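Local atomic coordinates of hydroxynitrile lyase (Passiflora edulis, PDB entry 5Y02), a protein that probably acts as a cyanohydrin-cleaving lyase, a homodimeric stress-responsive A/B barrel (dimeric alpha+beta barrel) protein that binds (R)-mandelonitrile here in its core. Residues I27-M41 with N77-F91. Numbering follows the deposited sequence.
Sequences IIADYGNLQNIAPEM and NFFYSPPALEFAKEF. With MXN ((2R)-hydroxy(phenyl)ethanenitrile), chain M.
The mandelonitrile pocket of this stress-responsive A/B barrel (dimeric alpha+beta barrel) domain is lined in part by two antiparallel helices, 27-37 and 82-91, whose axes come within 10.4 Å at 176°. Phe-87 is a knob among Ile-27, Asp-30, Tyr-31 and Leu-34: with CG opposite its backbone N (chi1 179°), the ring reaches across the interface and sets CZ 3.3 Å from Tyr-31 CB. The Tyr-31 and Phe-87 rings are tilted 29° to each other and so offset that they hardly overlap, whereas the Tyr-31 edge turns toward the face of Phe-91. The Tyr-31 hydroxyl OH makes a very short hydrogen bond, 2.4 Å, to ligand O10. Edge-on, Phe-87 CD2 lies 3.7 Å from ligand C4, so one ring both fills the helix interface and borders the bound phenyl group. With an alanine here, the hollow among Tyr-31, Leu-34 and Asp-30 would probably go unfilled and the ligand's ring would lose the edge that borders C4. Leu-34 answers as the reverse knob, its CD1 branch 3.8 Å from Phe-78 CZ and CD2 against Pro-83. Phe-78 takes Ala-38 CB at its edge and Met-41 CB over a face, with Met-41 SD obliquely placed. Toward Ile-27, Asp-30 OD2 and Glu-90 OE2 approach to 2.5 Å, and one of the two acids probably carries a proton; Gln-26 holds the other Asp-30 oxygen. At the far end a water links Glu-40 OE2 to Asn-77 ND2. Beyond the helices, His-9 also hydrogen-bonds the ligand, Tyr-31 packs on Val-11 of strand 7-15, and Met-41 and Glu-40 rest on Phe-69 of strand 63-69.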
ATOM      1  N   ILE A  27      -0.441 -17.964  -8.241  1.00 16.68           N
ATOM      2  CA  ILE A  27      -0.931 -17.470  -6.968  1.00 16.48           C
ATOM      3  C   ILE A  27      -1.573 -16.090  -7.167  1.00 16.72           C
ATOM      4  O   ILE A  27      -2.654 -15.813  -6.636  1.00 18.01           O
ATOM      5  CB  ILE A  27       0.187 -17.431  -5.904  1.00 16.61           C
ATOM      6  CG1 ILE A  27       0.546 -18.854  -5.461  1.00 16.55           C
ATOM      7  CG2 ILE A  27      -0.251 -16.633  -4.677  1.00 16.58           C
ATOM      8  CD1 ILE A  27       1.868 -18.910  -4.714  1.00 16.69           C
ATOM      9  N   ILE A  28      -0.911 -15.252  -7.952  1.00 16.45           N
ATOM     10  CA  ILE A  28      -1.385 -13.906  -8.224  1.00 16.70           C
ATOM     11  C   ILE A  28      -2.673 -13.954  -9.055  1.00 17.08           C
ATOM     12  O   ILE A  28      -3.600 -13.173  -8.794  1.00 17.65           O
ATOM     13  CB  ILE A  28      -0.288 -13.052  -8.886  1.00 16.09           C
ATOM     14  CG1 ILE A  28       0.845 -12.814  -7.861  1.00 16.78           C
ATOM     15  CG2 ILE A  28      -0.849 -11.713  -9.351  1.00 16.98           C
ATOM     16  CD1 ILE A  28       2.142 -12.319  -8.468  1.00 16.36           C
ATOM     17  N   ALA A  29      -2.740 -14.863 -10.017  1.00 17.62           N
ATOM     18  CA  ALA A  29      -3.976 -15.047 -10.795  1.00 19.22           C
ATOM     19  C   ALA A  29      -5.134 -15.512  -9.916  1.00 20.58           C
ATOM     20  O   ALA A  29      -6.254 -15.028 -10.075  1.00 22.23           O
ATOM     21  CB  ALA A  29      -3.764 -16.006 -11.953  1.00 19.60           C
ATOM     22  N   ASP A  30      -4.860 -16.434  -8.991  1.00 20.40           N
ATOM     23  CA  ASP A  30      -5.856 -16.930  -8.036  1.00 20.05           C
ATOM     24  C   ASP A  30      -6.367 -15.796  -7.150  1.00 18.35           C
ATOM     25  O   ASP A  30      -7.545 -15.726  -6.838  1.00 17.73           O
ATOM     26  CB  ASP A  30      -5.269 -18.052  -7.143  1.00 20.04           C
ATOM     27  CG  ASP A  30      -4.977 -19.352  -7.905  1.00 20.88           C
ATOM     28  OD1 ASP A  30      -5.352 -19.486  -9.081  1.00 21.32           O
ATOM     29  OD2 ASP A  30      -4.354 -20.268  -7.309  1.00 21.98           O
ATOM     30  N   TYR A  31      -5.460 -14.912  -6.742  1.00 17.70           N
ATOM     31  CA  TYR A  31      -5.815 -13.767  -5.917  1.00 19.12           C
ATOM     32  C   TYR A  31      -6.790 -12.846  -6.671  1.00 18.79           C
ATOM     33  O   TYR A  31      -7.859 -12.543  -6.163  1.00 20.14           O
ATOM     34  CB  TYR A  31      -4.551 -12.997  -5.547  1.00 18.83           C
ATOM     35  CG  TYR A  31      -4.642 -11.969  -4.447  1.00 19.35           C
ATOM     36  CD1 TYR A  31      -5.846 -11.607  -3.834  1.00 20.12           C
ATOM     37  CD2 TYR A  31      -3.486 -11.315  -4.043  1.00 20.08           C
ATOM     38  CE1 TYR A  31      -5.876 -10.633  -2.850  1.00 20.02           C
ATOM     39  CE2 TYR A  31      -3.516 -10.351  -3.061  1.00 20.06           C
ATOM     40  CZ  TYR A  31      -4.704 -10.011  -2.473  1.00 20.06           C
ATOM     41  OH  TYR A  31      -4.709  -9.054  -1.480  1.00 21.70           O
ATOM     42  N   GLY A  32      -6.419 -12.446  -7.872  1.00 19.77           N
ATOM     43  CA  GLY A  32      -7.262 -11.570  -8.709  1.00 21.72           C
ATOM     44  C   GLY A  32      -8.643 -12.157  -8.985  1.00 22.38           C
ATOM     45  O   GLY A  32      -9.644 -11.446  -8.942  1.00 23.64           O
ATOM     46  N   ASN A  33      -8.685 -13.463  -9.212  1.00 22.09           N
ATOM     47  CA  ASN A  33      -9.936 -14.187  -9.474  0.66 23.31           C
ATOM     48  C   ASN A  33     -10.944 -14.193  -8.301  1.00 25.00           C
ATOM     49  O   ASN A  33     -12.155 -14.409  -8.509  1.00 23.42           O
ATOM     50  CB  ASN A  33      -9.614 -15.612  -9.907  0.66 23.45           C
ATOM     51  CG  ASN A  33     -10.829 -16.345 -10.444  0.66 25.10           C
ATOM     52  OD1 ASN A  33     -11.535 -15.833 -11.307  0.66 26.99           O
ATOM     53  ND2 ASN A  33     -11.098 -17.521  -9.906  0.66 24.63           N
ATOM     54  N   LEU A  34     -10.475 -13.933  -7.073  1.00 26.38           N
ATOM     55  CA  LEU A  34     -11.391 -13.771  -5.948  1.00 26.32           C
ATOM     56  C   LEU A  34     -12.444 -12.698  -6.167  1.00 26.71           C
ATOM     57  O   LEU A  34     -13.530 -12.830  -5.624  1.00 27.25           O
ATOM     58  CB  LEU A  34     -10.661 -13.490  -4.625  1.00 27.02           C
ATOM     59  CG  LEU A  34      -9.920 -14.655  -3.978  1.00 25.38           C
ATOM     60  CD1 LEU A  34      -9.142 -14.169  -2.749  1.00 24.67           C
ATOM     61  CD2 LEU A  34     -10.856 -15.773  -3.578  1.00 26.15           C
ATOM     62  N   GLN A  35     -12.158 -11.654  -6.948  1.00 27.68           N
ATOM     63  CA  GLN A  35     -13.171 -10.628  -7.210  1.00 29.28           C
ATOM     64  C   GLN A  35     -14.333 -11.083  -8.137  1.00 32.39           C
ATOM     65  O   GLN A  35     -15.405 -10.467  -8.131  1.00 31.94           O
ATOM     66  CB  GLN A  35     -12.523  -9.318  -7.669  1.00 32.02           C
ATOM     67  CG  GLN A  35     -12.095  -9.242  -9.109  1.00 33.97           C
ATOM     68  CD  GLN A  35     -11.085  -8.133  -9.331  1.00 35.09           C
ATOM     69  OE1 GLN A  35     -11.270  -6.980  -8.870  1.00 34.73           O
ATOM     70  NE2 GLN A  35     -10.001  -8.470 -10.032  1.00 33.53           N
ATOM     71  N   ASN A  36     -14.138 -12.156  -8.900  1.00 31.95           N
ATOM     72  CA  ASN A  36     -15.217 -12.724  -9.718  1.00 35.13           C
ATOM     73  C   ASN A  36     -16.137 -13.624  -8.915  1.00 40.64           C
ATOM     74  O   ASN A  36     -17.287 -13.826  -9.298  1.00 44.98           O
ATOM     75  CB  ASN A  36     -14.636 -13.486 -10.898  1.00 34.64           C
ATOM     76  CG  ASN A  36     -13.800 -12.598 -11.775  1.00 34.83           C
ATOM     77  OD1 ASN A  36     -14.300 -11.631 -12.341  1.00 36.36           O
ATOM     78  ND2 ASN A  36     -12.517 -12.882 -11.854  1.00 38.27           N
ATOM     79  N   ILE A  37     -15.628 -14.181  -7.820  1.00 43.33           N
ATOM     80  CA  ILE A  37     -16.461 -14.892  -6.862  1.00 48.56           C
ATOM     81  C   ILE A  37     -17.058 -13.860  -5.908  1.00 51.64           C
ATOM     82  O   ILE A  37     -18.279 -13.764  -5.774  1.00 58.32           O
ATOM     83  CB  ILE A  37     -15.667 -15.917  -6.027  1.00 49.23           C
ATOM     84  CG1 ILE A  37     -14.867 -16.876  -6.925  1.00 49.18           C
ATOM     85  CG2 ILE A  37     -16.616 -16.684  -5.107  1.00 49.66           C
ATOM     86  CD1 ILE A  37     -13.699 -17.528  -6.215  1.00 46.99           C
ATOM     87  N   ALA A  38     -16.177 -13.096  -5.257  1.00 51.72           N
ATOM     88  CA  ALA A  38     -16.551 -12.099  -4.249  1.00 48.42           C
ATOM     89  C   ALA A  38     -17.136 -10.843  -4.872  1.00 46.26           C
ATOM     90  O   ALA A  38     -16.401 -10.058  -5.474  1.00 48.14           O
ATOM     91  CB  ALA A  38     -15.333 -11.711  -3.408  1.00 47.09           C
ATOM     92  N   PRO A  39     -18.451 -10.610  -4.705  1.00 47.51           N
ATOM     93  CA  PRO A  39     -18.830  -9.208  -4.899  1.00 45.08           C
ATOM     94  C   PRO A  39     -18.054  -8.235  -3.971  1.00 40.50           C
ATOM     95  O   PRO A  39     -17.838  -7.093  -4.356  1.00 39.05           O
ATOM     96  CB  PRO A  39     -20.341  -9.192  -4.589  1.00 47.58           C
ATOM     97  CG  PRO A  39     -20.619 -10.470  -3.869  1.00 48.37           C
ATOM     98  CD  PRO A  39     -19.618 -11.456  -4.397  1.00 47.76           C
ATOM     99  N   GLU A  40     -17.616  -8.688  -2.792  1.00 35.62           N
ATOM    100  CA  GLU A  40     -17.069  -7.766  -1.783  1.00 32.54           C
ATOM    101  C   GLU A  40     -15.745  -7.096  -2.197  1.00 29.50           C
ATOM    102  O   GLU A  40     -15.565  -5.898  -1.968  1.00 26.57           O
ATOM    103  CB  GLU A  40     -16.885  -8.460  -0.434  1.00 33.49           C
ATOM    104  CG  GLU A  40     -18.179  -8.920   0.243  1.00 34.02           C
ATOM    105  CD  GLU A  40     -18.510 -10.389   0.006  1.00 36.74           C
ATOM    106  OE1 GLU A  40     -17.946 -11.000  -0.933  1.00 38.37           O
ATOM    107  OE2 GLU A  40     -19.348 -10.935   0.760  1.00 36.87           O
ATOM    108  N   MET A  41     -14.828  -7.865  -2.785  1.00 27.41           N
ATOM    109  CA  MET A  41     -13.516  -7.321  -3.167  1.00 26.71           C
ATOM    110  C   MET A  41     -13.609  -6.566  -4.482  1.00 26.51           C
ATOM    111  O   MET A  41     -13.889  -7.173  -5.517  1.00 28.89           O
ATOM    112  CB  MET A  41     -12.449  -8.416  -3.268  1.00 27.94           C
ATOM    113  CG  MET A  41     -11.060  -7.836  -3.528  1.00 29.19           C
ATOM    114  SD  MET A  41      -9.667  -8.962  -3.303  1.00 33.90           S
ATOM    115  CE  MET A  41      -9.675  -9.755  -4.901  1.00 32.87           C
ATOM    116  N   ASN A  77     -16.802 -10.495   6.047  1.00 24.31           N
ATOM    117  CA  ASN A  77     -17.561 -11.555   5.337  1.00 25.67           C
ATOM    118  C   ASN A  77     -16.712 -12.190   4.224  1.00 24.54           C
ATOM    119  O   ASN A  77     -16.648 -13.409   4.110  1.00 24.88           O
ATOM    120  CB  ASN A  77     -18.870 -11.003   4.765  1.00 27.05           C
ATOM    121  CG  ASN A  77     -19.903 -10.710   5.844  1.00 29.40           C
ATOM    122  OD1 ASN A  77     -19.945 -11.382   6.877  1.00 32.87           O
ATOM    123  ND2 ASN A  77     -20.741  -9.706   5.607  1.00 32.01           N
ATOM    124  N   PHE A  78     -16.047 -11.347   3.432  1.00 23.90           N
ATOM    125  CA  PHE A  78     -15.104 -11.807   2.407  1.00 23.90           C
ATOM    126  C   PHE A  78     -13.975 -12.676   2.979  1.00 24.23           C
ATOM    127  O   PHE A  78     -13.757 -13.811   2.528  1.00 22.38           O
ATOM    128  CB  PHE A  78     -14.505 -10.611   1.675  1.00 24.15           C
ATOM    129  CG  PHE A  78     -13.311 -10.947   0.827  1.00 24.56           C
ATOM    130  CD1 PHE A  78     -13.478 -11.509  -0.436  1.00 25.32           C
ATOM    131  CD2 PHE A  78     -12.014 -10.692   1.289  1.00 24.84           C
ATOM    132  CE1 PHE A  78     -12.378 -11.810  -1.231  1.00 26.41           C
ATOM    133  CE2 PHE A  78     -10.907 -10.998   0.501  1.00 25.61           C
ATOM    134  CZ  PHE A  78     -11.090 -11.561  -0.761  1.00 25.03           C
ATOM    135  N   PHE A  79     -13.276 -12.144   3.978  1.00 23.76           N
ATOM    136  CA  PHE A  79     -12.026 -12.751   4.461  1.00 25.47           C
ATOM    137  C   PHE A  79     -12.220 -14.140   5.075  1.00 25.25           C
ATOM    138  O   PHE A  79     -11.319 -14.981   5.001  1.00 23.69           O
ATOM    139  CB  PHE A  79     -11.323 -11.802   5.448  1.00 27.48           C
ATOM    140  CG  PHE A  79      -9.870 -12.103   5.645  1.00 29.19           C
ATOM    141  CD1 PHE A  79      -8.964 -11.893   4.614  1.00 30.72           C
ATOM    142  CD2 PHE A  79      -9.404 -12.600   6.856  1.00 31.92           C
ATOM    143  CE1 PHE A  79      -7.614 -12.172   4.789  1.00 32.83           C
ATOM    144  CE2 PHE A  79      -8.053 -12.874   7.040  1.00 33.46           C
ATOM    145  CZ  PHE A  79      -7.160 -12.658   6.007  1.00 31.86           C
ATOM    146  N   TYR A  80     -13.401 -14.393   5.647  1.00 25.50           N
ATOM    147  CA  TYR A  80     -13.725 -15.706   6.195  1.00 27.04           C
ATOM    148  C   TYR A  80     -14.676 -16.520   5.315  1.00 25.63           C
ATOM    149  O   TYR A  80     -15.181 -17.550   5.759  1.00 28.75           O
ATOM    150  CB  TYR A  80     -14.213 -15.555   7.645  1.00 29.07           C
ATOM    151  CG  TYR A  80     -13.088 -14.999   8.507  1.00 31.24           C
ATOM    152  CD1 TYR A  80     -12.122 -15.841   9.057  1.00 33.14           C
ATOM    153  CD2 TYR A  80     -12.944 -13.624   8.696  1.00 32.79           C
ATOM    154  CE1 TYR A  80     -11.068 -15.331   9.811  1.00 34.15           C
ATOM    155  CE2 TYR A  80     -11.899 -13.104   9.439  1.00 33.82           C
ATOM    156  CZ  TYR A  80     -10.961 -13.958   9.992  1.00 34.72           C
ATOM    157  OH  TYR A  80      -9.928 -13.433  10.724  1.00 35.57           O
ATOM    158  N   SER A  81     -14.867 -16.100   4.064  1.00 25.09           N
ATOM    159  CA  SER A  81     -15.661 -16.863   3.093  1.00 25.50           C
ATOM    160  C   SER A  81     -14.860 -18.080   2.625  1.00 25.04           C
ATOM    161  O   SER A  81     -13.623 -18.082   2.702  1.00 23.86           O
ATOM    162  CB  SER A  81     -16.060 -16.009   1.881  1.00 26.16           C
ATOM    163  OG  SER A  81     -14.948 -15.664   1.052  1.00 25.41           O
ATOM    164  N   PRO A  82     -15.549 -19.121   2.139  1.00 26.25           N
ATOM    165  CA  PRO A  82     -14.800 -20.301   1.689  1.00 25.81           C
ATOM    166  C   PRO A  82     -13.755 -20.062   0.588  1.00 24.39           C
ATOM    167  O   PRO A  82     -12.655 -20.578   0.712  1.00 25.48           O
ATOM    168  CB  PRO A  82     -15.910 -21.280   1.243  1.00 26.31           C
ATOM    169  CG  PRO A  82     -17.091 -20.872   2.050  1.00 27.11           C
ATOM    170  CD  PRO A  82     -17.009 -19.363   2.105  1.00 26.55           C
ATOM    171  N   PRO A  83     -14.060 -19.261  -0.449  1.00 23.42           N
ATOM    172  CA  PRO A  83     -13.002 -19.013  -1.440  1.00 23.06           C
ATOM    173  C   PRO A  83     -11.752 -18.311  -0.870  1.00 22.23           C
ATOM    174  O   PRO A  83     -10.626 -18.658  -1.244  1.00 20.66           O
ATOM    175  CB  PRO A  83     -13.685 -18.117  -2.475  1.00 24.40           C
ATOM    176  CG  PRO A  83     -15.142 -18.400  -2.329  1.00 25.02           C
ATOM    177  CD  PRO A  83     -15.351 -18.683  -0.876  1.00 24.61           C
ATOM    178  N   ALA A  84     -11.966 -17.345   0.023  1.00 21.56           N
ATOM    179  CA  ALA A  84     -10.858 -16.637   0.670  1.00 20.59           C
ATOM    180  C   ALA A  84     -10.068 -17.571   1.560  1.00 21.08           C
ATOM    181  O   ALA A  84      -8.848 -17.509   1.563  1.00 19.50           O
ATOM    182  CB  ALA A  84     -11.345 -15.451   1.461  1.00 20.55           C
ATOM    183  N   LEU A  85     -10.743 -18.446   2.299  1.00 20.36           N
ATOM    184  CA  LEU A  85     -10.019 -19.376   3.163  1.00 22.54           C
ATOM    185  C   LEU A  85      -9.196 -20.368   2.345  1.00 22.45           C
ATOM    186  O   LEU A  85      -8.093 -20.736   2.755  1.00 21.12           O
ATOM    187  CB  LEU A  85     -10.960 -20.131   4.098  1.00 23.97           C
ATOM    188  CG  LEU A  85     -11.695 -19.317   5.158  1.00 25.00           C
ATOM    189  CD1 LEU A  85     -12.757 -20.203   5.793  1.00 26.60           C
ATOM    190  CD2 LEU A  85     -10.757 -18.756   6.217  1.00 26.64           C
ATOM    191  N   GLU A  86      -9.723 -20.795   1.201  1.00 22.10           N
ATOM    192  CA  GLU A  86      -8.968 -21.682   0.321  1.00 23.70           C
ATOM    193  C   GLU A  86      -7.752 -20.996  -0.265  1.00 21.48           C
ATOM    194  O   GLU A  86      -6.691 -21.599  -0.345  1.00 20.99           O
ATOM    195  CB  GLU A  86      -9.846 -22.263  -0.796  1.00 26.42           C
ATOM    196  CG  GLU A  86     -10.876 -23.268  -0.287  1.00 30.68           C
ATOM    197  CD  GLU A  86     -10.248 -24.437   0.465  1.00 34.70           C
ATOM    198  OE1 GLU A  86      -9.486 -25.191  -0.160  1.00 40.90           O
ATOM    199  OE2 GLU A  86     -10.499 -24.596   1.682  1.00 38.52           O
ATOM    200  N   PHE A  87      -7.913 -19.740  -0.683  1.00 19.59           N
ATOM    201  CA  PHE A  87      -6.784 -18.962  -1.182  1.00 19.07           C
ATOM    202  C   PHE A  87      -5.720 -18.741  -0.086  1.00 18.62           C
ATOM    203  O   PHE A  87      -4.529 -18.821  -0.371  1.00 18.49           O
ATOM    204  CB  PHE A  87      -7.256 -17.635  -1.770  1.00 18.81           C
ATOM    205  CG  PHE A  87      -6.136 -16.785  -2.271  1.00 19.03           C
ATOM    206  CD1 PHE A  87      -5.394 -17.194  -3.366  1.00 19.84           C
ATOM    207  CD2 PHE A  87      -5.778 -15.615  -1.615  1.00 19.01           C
ATOM    208  CE1 PHE A  87      -4.313 -16.448  -3.807  1.00 20.24           C
ATOM    209  CE2 PHE A  87      -4.712 -14.851  -2.062  1.00 19.04           C
ATOM    210  CZ  PHE A  87      -3.981 -15.268  -3.164  1.00 19.89           C
ATOM    211  N   ALA A  88      -6.148 -18.510   1.156  1.00 17.90           N
ATOM    212  CA  ALA A  88      -5.215 -18.271   2.279  1.00 18.26           C
ATOM    213  C   ALA A  88      -4.247 -19.434   2.484  1.00 18.62           C
ATOM    214  O   ALA A  88      -3.104 -19.224   2.877  1.00 18.80           O
ATOM    215  CB  ALA A  88      -5.975 -18.006   3.575  1.00 18.68           C
ATOM    216  N   LYS A  89      -4.729 -20.648   2.222  1.00 18.80           N
ATOM    217  CA  LYS A  89      -3.906 -21.864   2.339  1.00 19.97           C
ATOM    218  C   LYS A  89      -2.733 -21.893   1.364  1.00 19.54           C
ATOM    219  O   LYS A  89      -1.698 -22.483   1.664  1.00 18.13           O
ATOM    220  CB  LYS A  89      -4.764 -23.115   2.126  1.00 21.41           C
ATOM    221  CG  LYS A  89      -5.758 -23.362   3.237  1.00 23.51           C
ATOM    222  CD  LYS A  89      -6.641 -24.557   2.915  1.00 24.97           C
ATOM    223  CE  LYS A  89      -7.701 -24.702   3.986  1.00 27.67           C
ATOM    224  NZ  LYS A  89      -8.426 -25.994   3.880  1.00 29.80           N
ATOM    225  N   GLU A  90      -2.892 -21.270   0.199  1.00 18.92           N
ATOM    226  CA  GLU A  90      -1.771 -21.148  -0.710  1.00 20.60           C
ATOM    227  C   GLU A  90      -1.020 -19.840  -0.558  1.00 18.45           C
ATOM    228  O   GLU A  90       0.183 -19.835  -0.695  1.00 19.15           O
ATOM    229  CB  GLU A  90      -2.161 -21.451  -2.152  1.00 23.45           C
ATOM    230  CG  GLU A  90      -2.961 -20.421  -2.896  1.00 26.10           C
ATOM    231  CD  GLU A  90      -2.910 -20.616  -4.417  1.00 26.87           C
ATOM    232  OE1 GLU A  90      -2.465 -21.672  -4.929  1.00 31.43           O
ATOM    233  OE2 GLU A  90      -3.303 -19.691  -5.121  1.00 25.71           O
ATOM    234  N   PHE A  91      -1.711 -18.740  -0.245  1.00 17.17           N
ATOM    235  CA  PHE A  91      -1.058 -17.438  -0.236  1.00 17.27           C
ATOM    236  C   PHE A  91      -0.098 -17.220   0.940  1.00 16.71           C
ATOM    237  O   PHE A  91       1.050 -16.875   0.719  1.00 16.66           O
ATOM    238  CB  PHE A  91      -2.089 -16.325  -0.285  1.00 16.88           C
ATOM    239  CG  PHE A  91      -1.480 -14.965  -0.413  1.00 17.25           C
ATOM    240  CD1 PHE A  91      -0.807 -14.608  -1.573  1.00 17.31           C
ATOM    241  CD2 PHE A  91      -1.568 -14.047   0.632  1.00 17.82           C
ATOM    242  CE1 PHE A  91      -0.227 -13.349  -1.700  1.00 17.85           C
ATOM    243  CE2 PHE A  91      -0.999 -12.792   0.515  1.00 18.28           C
ATOM    244  CZ  PHE A  91      -0.334 -12.443  -0.647  1.00 18.14           C
TER
HETATM  245  C1  MXN M 201      -5.878 -12.171   1.232  1.00 27.71           C
HETATM  246  C2  MXN M 201      -5.301 -13.300   1.806  1.00 27.64           C
HETATM  247  C3  MXN M 201      -6.045 -14.467   1.986  1.00 27.84           C
HETATM  248  C4  MXN M 201      -7.373 -14.500   1.572  1.00 26.04           C
HETATM  249  C5  MXN M 201      -7.961 -13.376   1.011  1.00 26.86           C
HETATM  250  C6  MXN M 201      -7.223 -12.210   0.835  1.00 28.24           C
HETATM  251  C7  MXN M 201      -5.049 -10.944   1.106  1.00 29.36           C
HETATM  252  C8  MXN M 201      -4.679 -10.567   2.489  1.00 29.91           C
HETATM  253  N9  MXN M 201      -4.397 -10.277   3.585  1.00 30.58           N
HETATM  254  O10 MXN M 201      -5.797  -9.879   0.491  1.00 30.85           O
HETATM  255  O   HOH W   1     -20.642  -8.991   2.441  1.00 38.35           O